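Local coordinates for RNA-dependent RNA Polymerase (Bombyx mori cytoplasmic polyhedrosis virus, PDB 6TZ0), which catalyses template-directed RNA synthesis in transcription and genome replication, making fully conservative plus strands and, after core assembly, the complementary minus strands, at residues P463-K468 with F579-A584; Y1022-E1027 with K1196-V1201. All blocks are in the same frame, centred on the assembly; numbering follows the deposited sequence.

Interaction 1. Residues P463-K468 with F579-A584; sequences PERIFK and FGPYYA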
# COMPACT_ATOMS: atom_id res chain seq x y z
N PRO A 463 25.97 -9.00 0.29
CA PRO A 463 25.59 -8.13 -0.83
C PRO A 463 24.91 -8.85 -1.99
O PRO A 463 24.24 -8.20 -2.79
CB PRO A 463 26.93 -7.53 -1.27
CG PRO A 463 27.82 -7.68 -0.11
CD PRO A 463 27.42 -8.96 0.54
N GLU A 464 25.05 -10.17 -2.11
CA GLU A 464 24.44 -10.89 -3.22
C GLU A 464 22.94 -11.06 -3.07
O GLU A 464 22.28 -11.45 -4.04
CB GLU A 464 25.10 -12.26 -3.38
CG GLU A 464 26.53 -12.17 -3.88
CD GLU A 464 26.61 -11.68 -5.32
OE1 GLU A 464 25.71 -12.01 -6.11
OE2 GLU A 464 27.57 -10.96 -5.65
N ARG A 465 22.39 -10.77 -1.89
CA ARG A 465 20.96 -10.81 -1.65
C ARG A 465 20.20 -9.83 -2.54
O ARG A 465 19.13 -10.16 -3.07
CB ARG A 465 20.71 -10.53 -0.17
CG ARG A 465 19.28 -10.42 0.23
CD ARG A 465 19.12 -10.43 1.73
NE ARG A 465 19.78 -9.33 2.43
CZ ARG A 465 19.23 -8.16 2.68
NH1 ARG A 465 19.91 -7.24 3.35
NH2 ARG A 465 17.99 -7.89 2.28
N ILE A 466 20.78 -8.65 -2.77
CA ILE A 466 20.13 -7.63 -3.58
C ILE A 466 20.08 -8.05 -5.05
O ILE A 466 19.04 -7.91 -5.72
CB ILE A 466 20.88 -6.30 -3.41
CG1 ILE A 466 20.99 -5.93 -1.92
CG2 ILE A 466 20.21 -5.21 -4.19
CD1 ILE A 466 19.68 -5.76 -1.22
N PHE A 467 21.18 -8.59 -5.56
CA PHE A 467 21.20 -9.03 -6.94
C PHE A 467 20.35 -10.28 -7.14
O PHE A 467 19.79 -10.48 -8.21
CB PHE A 467 22.62 -9.30 -7.41
CG PHE A 467 23.55 -8.15 -7.18
CD1 PHE A 467 23.34 -6.94 -7.80
CD2 PHE A 467 24.69 -8.32 -6.41
CE1 PHE A 467 24.21 -5.89 -7.60
CE2 PHE A 467 25.56 -7.29 -6.21
CZ PHE A 467 25.33 -6.07 -6.80
N LYS A 468 20.23 -11.11 -6.10
CA LYS A 468 19.30 -12.23 -6.15
C LYS A 468 17.86 -11.74 -6.23
O LYS A 468 17.03 -12.34 -6.92
CB LYS A 468 19.51 -13.12 -4.93
CG LYS A 468 18.66 -14.37 -4.91
CD LYS A 468 19.01 -15.24 -3.72
CE LYS A 468 18.50 -14.61 -2.43
NZ LYS A 468 18.70 -15.51 -1.26
N PHE A 579 24.41 0.41 6.63
CA PHE A 579 22.96 0.33 6.44
C PHE A 579 22.49 -1.10 6.22
O PHE A 579 21.74 -1.64 7.04
CB PHE A 579 22.51 1.24 5.29
CG PHE A 579 21.09 1.00 4.87
CD1 PHE A 579 20.04 1.19 5.76
CD2 PHE A 579 20.80 0.65 3.57
CE1 PHE A 579 18.74 0.97 5.36
CE2 PHE A 579 19.50 0.44 3.17
CZ PHE A 579 18.47 0.61 4.06
N GLY A 580 22.89 -1.74 5.14
CA GLY A 580 22.42 -3.08 4.90
C GLY A 580 23.56 -4.07 4.87
O GLY A 580 24.15 -4.42 5.89
N PRO A 581 23.86 -4.56 3.67
CA PRO A 581 25.16 -5.18 3.42
C PRO A 581 26.25 -4.17 3.09
O PRO A 581 27.37 -4.57 2.77
CB PRO A 581 24.88 -6.08 2.22
CG PRO A 581 23.79 -5.41 1.51
CD PRO A 581 22.94 -4.76 2.54
N TYR A 582 25.94 -2.88 3.17
CA TYR A 582 26.82 -1.81 2.74
C TYR A 582 27.54 -1.20 3.92
O TYR A 582 27.05 -1.22 5.05
CB TYR A 582 26.03 -0.73 2.01
CG TYR A 582 25.29 -1.24 0.82
CD1 TYR A 582 25.95 -1.51 -0.36
CD2 TYR A 582 23.92 -1.44 0.87
CE1 TYR A 582 25.28 -1.98 -1.45
CE2 TYR A 582 23.23 -1.90 -0.22
CZ TYR A 582 23.92 -2.18 -1.38
OH TYR A 582 23.24 -2.64 -2.47
N TYR A 583 28.71 -0.65 3.65
CA TYR A 583 29.55 -0.03 4.66
C TYR A 583 30.35 1.07 3.99
O TYR A 583 30.64 1.00 2.80
CB TYR A 583 30.43 -1.06 5.37
CG TYR A 583 31.23 -1.97 4.46
CD1 TYR A 583 30.69 -3.17 4.01
CD2 TYR A 583 32.51 -1.64 4.05
CE1 TYR A 583 31.39 -4.00 3.18
CE2 TYR A 583 33.23 -2.47 3.21
CZ TYR A 583 32.66 -3.65 2.78
OH TYR A 583 33.34 -4.50 1.95
N ALA A 584 30.69 2.09 4.77
CA ALA A 584 31.35 3.27 4.23
C ALA A 584 32.79 2.96 3.86
O ALA A 584 33.51 2.32 4.63
CB ALA A 584 31.30 4.41 5.24
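I466 carries CG1 beside its backbone N (chi1 -54°), and Y582 places its ring likewise beside its own N (chi1 -59°); the two side chains then run aslant to one another, with I466 CG1 at 4.0 Å from Y582 OH. P581, which supplies most of the touching surface of the loop 579-584, meets P463, R465 and I466. Its ring slides past that of P463 in the opposite direction: P581 CB lies 3.7 Å from P463 N and 4.1 Å from P463 CG. P581 CG is at 4.5 Å from I466 CG1 and also lies above one face of the Y582 ring, offset toward its rim. R465 crosses P581 nearly at a right angle and brings NH1 to 4.0 Å from P581 CD. Its charge is answered outside the two segments, by a salt bridge to D495 and hydrogen bonds to the carbonyls of E459 and Y460. I466 and Y582 both also pack on L611 of helix 604-614, and the neighbouring chain of Viral structural protein 4 packs on E464, F467 and Y583. The contact joins the start of helix 464-469 to the loop before strand 585-591, probably within the polymerase fingers. Van der Waals contact centred on the P581 ring, where R465 NH1 and Y582 OH meet only carbon across the segments, implies fit by shape without polar bonds between them.

Interaction 2. Residues Y1022-E1027 with K1196-V1201; sequences YEFEVE and KRLGMV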
# COMPACT_ATOMS: atom_id res chain seq x y z
N TYR A 1022 -28.76 6.46 38.96
CA TYR A 1022 -28.88 7.91 38.95
C TYR A 1022 -29.94 8.32 37.94
O TYR A 1022 -30.10 7.69 36.90
CB TYR A 1022 -27.53 8.58 38.64
CG TYR A 1022 -26.92 8.27 37.29
CD1 TYR A 1022 -26.09 7.18 37.12
CD2 TYR A 1022 -27.14 9.09 36.20
CE1 TYR A 1022 -25.53 6.89 35.90
CE2 TYR A 1022 -26.59 8.81 34.98
CZ TYR A 1022 -25.78 7.72 34.84
OH TYR A 1022 -25.23 7.46 33.61
N GLU A 1023 -30.66 9.39 38.26
CA GLU A 1023 -31.72 9.89 37.39
C GLU A 1023 -31.70 11.40 37.32
O GLU A 1023 -30.97 12.08 38.04
CB GLU A 1023 -33.10 9.39 37.82
CG GLU A 1023 -33.42 8.03 37.25
CD GLU A 1023 -33.60 8.10 35.74
OE1 GLU A 1023 -34.14 9.12 35.25
OE2 GLU A 1023 -33.19 7.15 35.04
N PHE A 1024 -32.53 11.93 36.42
CA PHE A 1024 -32.53 13.33 36.05
C PHE A 1024 -33.97 13.81 35.96
O PHE A 1024 -34.75 13.28 35.17
CB PHE A 1024 -31.82 13.54 34.71
CG PHE A 1024 -30.34 13.33 34.78
CD1 PHE A 1024 -29.50 14.36 35.16
CD2 PHE A 1024 -29.80 12.09 34.51
CE1 PHE A 1024 -28.14 14.16 35.23
CE2 PHE A 1024 -28.44 11.89 34.59
CZ PHE A 1024 -27.61 12.92 34.95
N GLU A 1025 -34.30 14.80 36.77
CA GLU A 1025 -35.64 15.37 36.78
C GLU A 1025 -35.65 16.66 35.98
O GLU A 1025 -34.65 17.38 35.91
CB GLU A 1025 -36.11 15.63 38.21
CG GLU A 1025 -36.27 14.36 39.02
CD GLU A 1025 -36.75 14.63 40.42
OE1 GLU A 1025 -36.86 15.81 40.80
OE2 GLU A 1025 -37.01 13.65 41.15
N VAL A 1026 -36.79 16.96 35.37
CA VAL A 1026 -36.92 18.09 34.46
C VAL A 1026 -37.47 19.28 35.23
O VAL A 1026 -38.57 19.21 35.79
CB VAL A 1026 -37.81 17.74 33.27
CG1 VAL A 1026 -38.00 18.95 32.38
CG2 VAL A 1026 -37.21 16.58 32.49
N GLU A 1027 -36.71 20.37 35.26
CA GLU A 1027 -37.15 21.62 35.84
C GLU A 1027 -37.84 22.47 34.78
O GLU A 1027 -37.73 22.23 33.58
CB GLU A 1027 -35.97 22.37 36.45
CG GLU A 1027 -35.36 21.72 37.67
CD GLU A 1027 -34.15 22.48 38.18
OE1 GLU A 1027 -33.67 23.38 37.46
OE2 GLU A 1027 -33.69 22.19 39.30
N LYS A 1196 -34.94 22.24 28.59
CA LYS A 1196 -35.14 22.50 30.00
C LYS A 1196 -33.91 22.08 30.80
O LYS A 1196 -33.11 21.25 30.37
CB LYS A 1196 -36.37 21.76 30.52
CG LYS A 1196 -37.68 22.20 29.92
CD LYS A 1196 -38.08 23.56 30.44
CE LYS A 1196 -39.47 23.93 29.95
NZ LYS A 1196 -39.91 25.26 30.45
N ARG A 1197 -33.77 22.66 31.99
CA ARG A 1197 -32.65 22.34 32.86
C ARG A 1197 -32.95 21.08 33.66
O ARG A 1197 -34.08 20.87 34.11
CB ARG A 1197 -32.35 23.51 33.79
CG ARG A 1197 -31.08 23.35 34.61
CD ARG A 1197 -30.74 24.56 35.44
NE ARG A 1197 -31.68 24.79 36.53
CZ ARG A 1197 -31.65 25.87 37.31
NH1 ARG A 1197 -30.74 26.80 37.12
NH2 ARG A 1197 -32.54 26.00 38.28
N LEU A 1198 -31.94 20.24 33.83
CA LEU A 1198 -32.10 18.98 34.55
C LEU A 1198 -31.63 19.11 35.99
O LEU A 1198 -30.80 19.96 36.33
CB LEU A 1198 -31.34 17.86 33.85
CG LEU A 1198 -31.85 17.51 32.46
CD1 LEU A 1198 -30.98 16.47 31.81
CD2 LEU A 1198 -33.29 17.04 32.54
N GLY A 1199 -32.18 18.25 36.84
CA GLY A 1199 -31.75 18.13 38.22
C GLY A 1199 -31.45 16.68 38.55
O GLY A 1199 -32.31 15.82 38.35
N MET A 1200 -30.26 16.40 39.06
CA MET A 1200 -29.80 15.03 39.23
C MET A 1200 -30.12 14.53 40.63
O MET A 1200 -29.85 15.22 41.62
CB MET A 1200 -28.30 14.94 38.96
CG MET A 1200 -27.77 13.51 38.92
SD MET A 1200 -26.02 13.42 38.52
CE MET A 1200 -25.31 13.92 40.08
N VAL A 1201 -30.69 13.34 40.71
CA VAL A 1201 -30.92 12.65 41.98
C VAL A 1201 -30.07 11.39 42.00
O VAL A 1201 -29.86 10.76 40.96
CB VAL A 1201 -32.42 12.34 42.20
CG1 VAL A 1201 -33.19 13.63 42.37
CG2 VAL A 1201 -32.99 11.59 41.02
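E1027 OE1 takes two N-H groups from one arginine, R1197 NE at 2.6 Å and R1197 NH2 at 3.0 Å. The guanidinium approaches side-on and keeps the oxygen within its own plane, although the carboxylate is turned 65° away from it. NE comes nearly straight onto the C-O direction, whereas NH2 reaches the syn side from out of the carboxylate plane by a more bent bond. An extended E1027 chain and a bend at chi3 of R1197 (69°) make this meeting possible. The other carboxylate oxygen, OE2, forms a salt bridge with R1163 of strand 1162-1163, so one glutamate serves two arginines.

The strands 1022-1027 and 1196-1202 run antiparallel, bonded at E1023-V1201 and E1025-G1199, where E1025 N meets G1199 O at 2.7 Å, and again from E1027 N to R1197 O at 2.9 Å. F1024-M1200 and V1026-L1198 are the non-hydrogen-bonded pairs, and their side chains share one face of the sheet. There F1024 and M1200 lie side by side, pointing the same way, with F1024 CE1 3.8 Å from M1200 CG. The sulfur makes an oblique Met-aromatic contact, M1200 SD standing 4.7 Å from the F1024 ring centroid. V1026 CG2 adds an apolar touch to L1198 CD2 at 3.9 Å. V1162 touches F1024, L1198 and M1200, while H1185 of helix 1174-1188 stacks on F1024. On the other face V1201 CG2 meets E1023 CB.

Strand 1022-1027 edges a small mixed sheet in the C-terminal region, with 1196-1202 central. Backbone bonds and an apolar face fasten most of the strand; its end is held by the E1027-R1197 backbone bond and the salt bridge, whose carboxylate, shared with R1163, would probably favour its charged form.

Overall arrangement
Interactions 1 and 2 stand on opposite sides of the chain's centre, each centred about 38 Å from it. Their own centres are 71 Å apart and their nearest atoms about 53 Å, so they do not touch. They also follow in series along the chain: interaction 1 closes within the central polymerase region, interaction 2 much later in the C-terminal region. Both lie away from the nucleotide and magnesium sites, yet interaction 1 brings together segments that flank, in sequence, R485, G550 and D552 of the UTP site and the magnesium ligand D547. It also lies beside the neighbouring chain of Viral structural protein 4; interaction 2, untouched by another protein chain, ties together C-terminal strands.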